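Local coordinates for vacuolar protein sorting-associated protein 54 (Mus musculus, PDB 3N1E) that probably acts, as a subunit of the GARP tethering complex, in retrograde transport from endosomes to the trans-Golgi network, this chain being its C-terminal domain, at residues Q78-K89 and G128-I139. Residues are numbered along the deposited sequence; the frame is centred on the assembly and turned at random.
Sequences QMLFLRINASYK and GLKDLDLNMAEI
Three oxygens grip the ammonium group of Lys89. NZ forms a salt bridge with Glu138 OE1 at 2.7 Å, meeting the carboxylate on its anti side, and hydrogen bonds to Leu134 O at 2.9 Å and, less squarely, to Asn135 O at 3.2 Å, coming from above that carbonyl plane. Asn135 O takes the backbone N-H of Glu138 from the opposite face, so one carbonyl serves both the lysine and the 3-10 turn of 136-139. A bend in the lysine chain at chi3 (-63°) turns NZ toward these acceptors, while its CG packs against Ile139 CG2; a long side chain with an apolar stem and a charged end suits both tasks.

Gln78 fastens the other end. Extended beyond CG, the Gln78 chain is long enough to bring NE2 within 2.9 Å of Gly128 O, and its flat amide offers an N-H nearly in line with that oxygen (169°), the bond lying in both the amide and carbonyl planes. Gly128 has a positive phi (89°), a backbone shape that calls for glycine.

Between the two polar ends, leucine side chains pack on Phe81, Leu82 and the stem of Gln78. Leu129 CD1 sits over one face of the Phe81 ring, a CH-pi contact 3.8 Å from its centroid, and Leu132 splits its methyls, CD1 against Gln78 CG and CD2 against Phe81 CB, with Leu82 CD2 lying 3.8 Å from Leu132 CG. Leu134 CD2 rests on Asn85 CG, and its side chain reaches Thr120 and Gln124 of helix 107-124; Phe81 leans on Met61 and Met64 of helix 52-68. The segment 128-139 thus runs alongside helix 74-98 in the same direction, a largely non-helical C-terminal tail packed against the alpha-helical bundle of the Vps54 C-terminal domain.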
# COMPACT_ATOMS: atom_id res chain seq x y z
N GLN A 78 4.02 7.71 -4.97
CA GLN A 78 3.43 6.65 -5.80
C GLN A 78 4.20 5.31 -5.67
O GLN A 78 3.61 4.23 -5.44
CB GLN A 78 3.40 7.13 -7.25
CG GLN A 78 2.34 8.19 -7.50
CD GLN A 78 2.51 8.88 -8.86
OE1 GLN A 78 3.55 8.76 -9.50
NE2 GLN A 78 1.51 9.61 -9.27
N MET A 79 5.53 5.39 -5.75
CA MET A 79 6.37 4.18 -5.63
C MET A 79 6.23 3.54 -4.24
O MET A 79 6.20 2.30 -4.13
CB MET A 79 7.86 4.48 -5.94
CG MET A 79 8.17 4.98 -7.33
SD MET A 79 7.70 3.88 -8.68
CE MET A 79 6.11 4.56 -9.15
N LEU A 80 6.15 4.38 -3.20
CA LEU A 80 5.98 3.89 -1.84
C LEU A 80 4.68 3.10 -1.73
O LEU A 80 4.67 1.99 -1.18
CB LEU A 80 5.98 5.05 -0.84
CG LEU A 80 5.58 4.74 0.59
CD1 LEU A 80 6.55 3.78 1.26
CD2 LEU A 80 5.44 6.05 1.40
N PHE A 81 3.61 3.67 -2.26
CA PHE A 81 2.32 3.01 -2.18
C PHE A 81 2.24 1.75 -3.01
O PHE A 81 1.54 0.82 -2.61
CB PHE A 81 1.14 3.98 -2.43
CG PHE A 81 0.70 4.67 -1.18
CD1 PHE A 81 -0.33 4.13 -0.39
CD2 PHE A 81 1.36 5.80 -0.75
CE1 PHE A 81 -0.71 4.76 0.82
CE2 PHE A 81 1.00 6.43 0.45
CZ PHE A 81 -0.05 5.91 1.22
N LEU A 82 2.98 1.67 -4.12
CA LEU A 82 3.07 0.40 -4.85
C LEU A 82 3.74 -0.70 -4.02
O LEU A 82 3.29 -1.83 -4.05
CB LEU A 82 3.76 0.56 -6.20
CG LEU A 82 2.91 1.37 -7.17
CD1 LEU A 82 3.81 1.76 -8.34
CD2 LEU A 82 1.67 0.57 -7.70
N ARG A 83 4.77 -0.34 -3.24
CA ARG A 83 5.43 -1.30 -2.35
C ARG A 83 4.54 -1.72 -1.18
O ARG A 83 4.51 -2.90 -0.79
CB ARG A 83 6.77 -0.75 -1.80
CG ARG A 83 7.76 -0.43 -2.91
CD ARG A 83 9.19 -0.14 -2.41
NE ARG A 83 10.10 -0.53 -3.51
CZ ARG A 83 11.41 -0.31 -3.56
NH1 ARG A 83 12.03 0.32 -2.56
NH2 ARG A 83 12.10 -0.71 -4.62
N ILE A 84 3.86 -0.76 -0.59
CA ILE A 84 2.91 -1.03 0.48
C ILE A 84 1.82 -1.96 -0.07
O ILE A 84 1.49 -2.97 0.55
CB ILE A 84 2.22 0.27 1.00
CG1 ILE A 84 3.22 1.23 1.68
CG2 ILE A 84 1.06 -0.05 1.93
CD1 ILE A 84 4.18 0.63 2.60
N ASN A 85 1.29 -1.64 -1.24
CA ASN A 85 0.28 -2.50 -1.87
C ASN A 85 0.77 -3.93 -2.11
O ASN A 85 0.03 -4.88 -1.94
CB ASN A 85 -0.22 -1.88 -3.19
CG ASN A 85 -1.32 -2.67 -3.85
OD1 ASN A 85 -1.16 -3.20 -4.97
ND2 ASN A 85 -2.41 -2.78 -3.18
N ALA A 86 2.03 -4.07 -2.51
CA ALA A 86 2.58 -5.40 -2.76
C ALA A 86 2.61 -6.21 -1.46
O ALA A 86 2.30 -7.38 -1.47
CB ALA A 86 3.98 -5.28 -3.34
N SER A 87 2.99 -5.56 -0.35
CA SER A 87 2.97 -6.20 0.95
C SER A 87 1.55 -6.60 1.38
O SER A 87 1.34 -7.71 1.85
CB SER A 87 3.58 -5.27 2.01
OG SER A 87 3.40 -5.81 3.32
N TYR A 88 0.60 -5.68 1.23
CA TYR A 88 -0.78 -5.97 1.53
C TYR A 88 -1.27 -7.22 0.76
O TYR A 88 -1.86 -8.13 1.35
CB TYR A 88 -1.63 -4.74 1.20
CG TYR A 88 -3.11 -5.00 1.19
CD1 TYR A 88 -3.78 -5.20 -0.01
CD2 TYR A 88 -3.83 -5.05 2.38
CE1 TYR A 88 -5.16 -5.45 -0.02
CE2 TYR A 88 -5.20 -5.28 2.37
CZ TYR A 88 -5.84 -5.49 1.18
OH TYR A 88 -7.21 -5.71 1.18
N LYS A 89 -1.02 -7.26 -0.54
CA LYS A 89 -1.46 -8.37 -1.38
C LYS A 89 -0.82 -9.67 -0.93
O LYS A 89 -1.48 -10.69 -0.93
CB LYS A 89 -1.16 -8.12 -2.85
CG LYS A 89 -2.05 -7.03 -3.45
CD LYS A 89 -1.90 -6.92 -4.97
CE LYS A 89 -0.51 -6.54 -5.37
NZ LYS A 89 -0.43 -6.58 -6.87
N GLY A 128 -2.68 12.01 -5.65
CA GLY A 128 -1.57 11.46 -6.43
C GLY A 128 -1.66 9.98 -6.78
O GLY A 128 -0.84 9.48 -7.56
N LEU A 129 -2.64 9.27 -6.21
CA LEU A 129 -2.67 7.80 -6.35
C LEU A 129 -3.76 7.25 -7.29
O LEU A 129 -3.94 6.04 -7.40
CB LEU A 129 -2.78 7.13 -4.98
CG LEU A 129 -1.74 7.53 -3.91
CD1 LEU A 129 -1.92 6.61 -2.73
CD2 LEU A 129 -0.30 7.45 -4.45
N LYS A 130 -4.48 8.14 -7.97
CA LYS A 130 -5.67 7.71 -8.70
C LYS A 130 -5.38 6.63 -9.77
O LYS A 130 -6.19 5.68 -9.96
CB LYS A 130 -6.36 8.93 -9.30
CG LYS A 130 -7.46 8.63 -10.32
CD LYS A 130 -8.11 9.94 -10.78
CE LYS A 130 -7.08 11.08 -10.93
NZ LYS A 130 -6.23 10.94 -12.15
N ASP A 131 -4.26 6.77 -10.47
CA ASP A 131 -3.95 5.86 -11.57
C ASP A 131 -2.92 4.78 -11.25
O ASP A 131 -2.38 4.15 -12.15
CB ASP A 131 -3.55 6.64 -12.83
CG ASP A 131 -4.63 7.56 -13.32
OD1 ASP A 131 -5.80 7.13 -13.43
OD2 ASP A 131 -4.32 8.73 -13.60
N LEU A 132 -2.66 4.53 -9.96
CA LEU A 132 -1.85 3.38 -9.59
C LEU A 132 -2.46 2.08 -10.09
O LEU A 132 -3.67 1.85 -9.98
CB LEU A 132 -1.68 3.31 -8.07
CG LEU A 132 -0.33 3.76 -7.51
CD1 LEU A 132 -0.06 5.21 -7.80
CD2 LEU A 132 -0.29 3.47 -6.00
N ASP A 133 -1.60 1.25 -10.67
CA ASP A 133 -1.98 -0.07 -11.19
C ASP A 133 -1.75 -1.07 -10.05
O ASP A 133 -0.63 -1.53 -9.81
CB ASP A 133 -1.07 -0.41 -12.37
CG ASP A 133 -1.36 -1.76 -12.97
OD1 ASP A 133 -2.26 -2.50 -12.47
OD2 ASP A 133 -0.66 -2.09 -13.96
N LEU A 134 -2.83 -1.37 -9.34
CA LEU A 134 -2.72 -2.18 -8.13
C LEU A 134 -2.71 -3.68 -8.37
O LEU A 134 -2.28 -4.45 -7.49
CB LEU A 134 -3.89 -1.83 -7.19
CG LEU A 134 -3.95 -0.35 -6.77
CD1 LEU A 134 -5.20 -0.18 -5.88
CD2 LEU A 134 -2.67 0.09 -6.02
N ASN A 135 -3.20 -4.09 -9.54
CA ASN A 135 -3.27 -5.51 -9.93
C ASN A 135 -3.81 -6.38 -8.81
O ASN A 135 -3.14 -7.31 -8.36
CB ASN A 135 -1.89 -6.02 -10.37
CG ASN A 135 -1.91 -7.44 -10.96
OD1 ASN A 135 -0.85 -8.07 -11.06
ND2 ASN A 135 -3.09 -7.95 -11.31
N MET A 136 -5.01 -6.04 -8.34
CA MET A 136 -5.55 -6.74 -7.20
C MET A 136 -5.93 -8.19 -7.52
O MET A 136 -5.99 -9.03 -6.61
CB MET A 136 -6.74 -5.98 -6.64
CG MET A 136 -6.51 -5.59 -5.23
SD MET A 136 -5.08 -4.51 -4.86
CE MET A 136 -5.04 -5.00 -3.16
N ALA A 137 -6.16 -8.49 -8.80
CA ALA A 137 -6.48 -9.87 -9.24
C ALA A 137 -5.40 -10.90 -8.84
O ALA A 137 -5.70 -12.09 -8.72
CB ALA A 137 -6.73 -9.91 -10.74
N GLU A 138 -4.17 -10.43 -8.64
CA GLU A 138 -3.06 -11.24 -8.14
C GLU A 138 -3.37 -12.02 -6.85
O GLU A 138 -2.81 -13.09 -6.61
CB GLU A 138 -1.82 -10.35 -7.97
CG GLU A 138 -0.66 -10.96 -7.18
CD GLU A 138 0.64 -10.19 -7.34
OE1 GLU A 138 0.59 -8.95 -7.55
OE2 GLU A 138 1.71 -10.83 -7.28
N ILE A 139 -4.26 -11.50 -6.01
CA ILE A 139 -4.55 -12.17 -4.72
C ILE A 139 -5.21 -13.54 -4.86
O ILE A 139 -5.26 -14.29 -3.88
CB ILE A 139 -5.41 -11.30 -3.78
CG1 ILE A 139 -6.86 -11.17 -4.30
CG2 ILE A 139 -4.71 -9.93 -3.52
CD1 ILE A 139 -7.76 -10.29 -3.39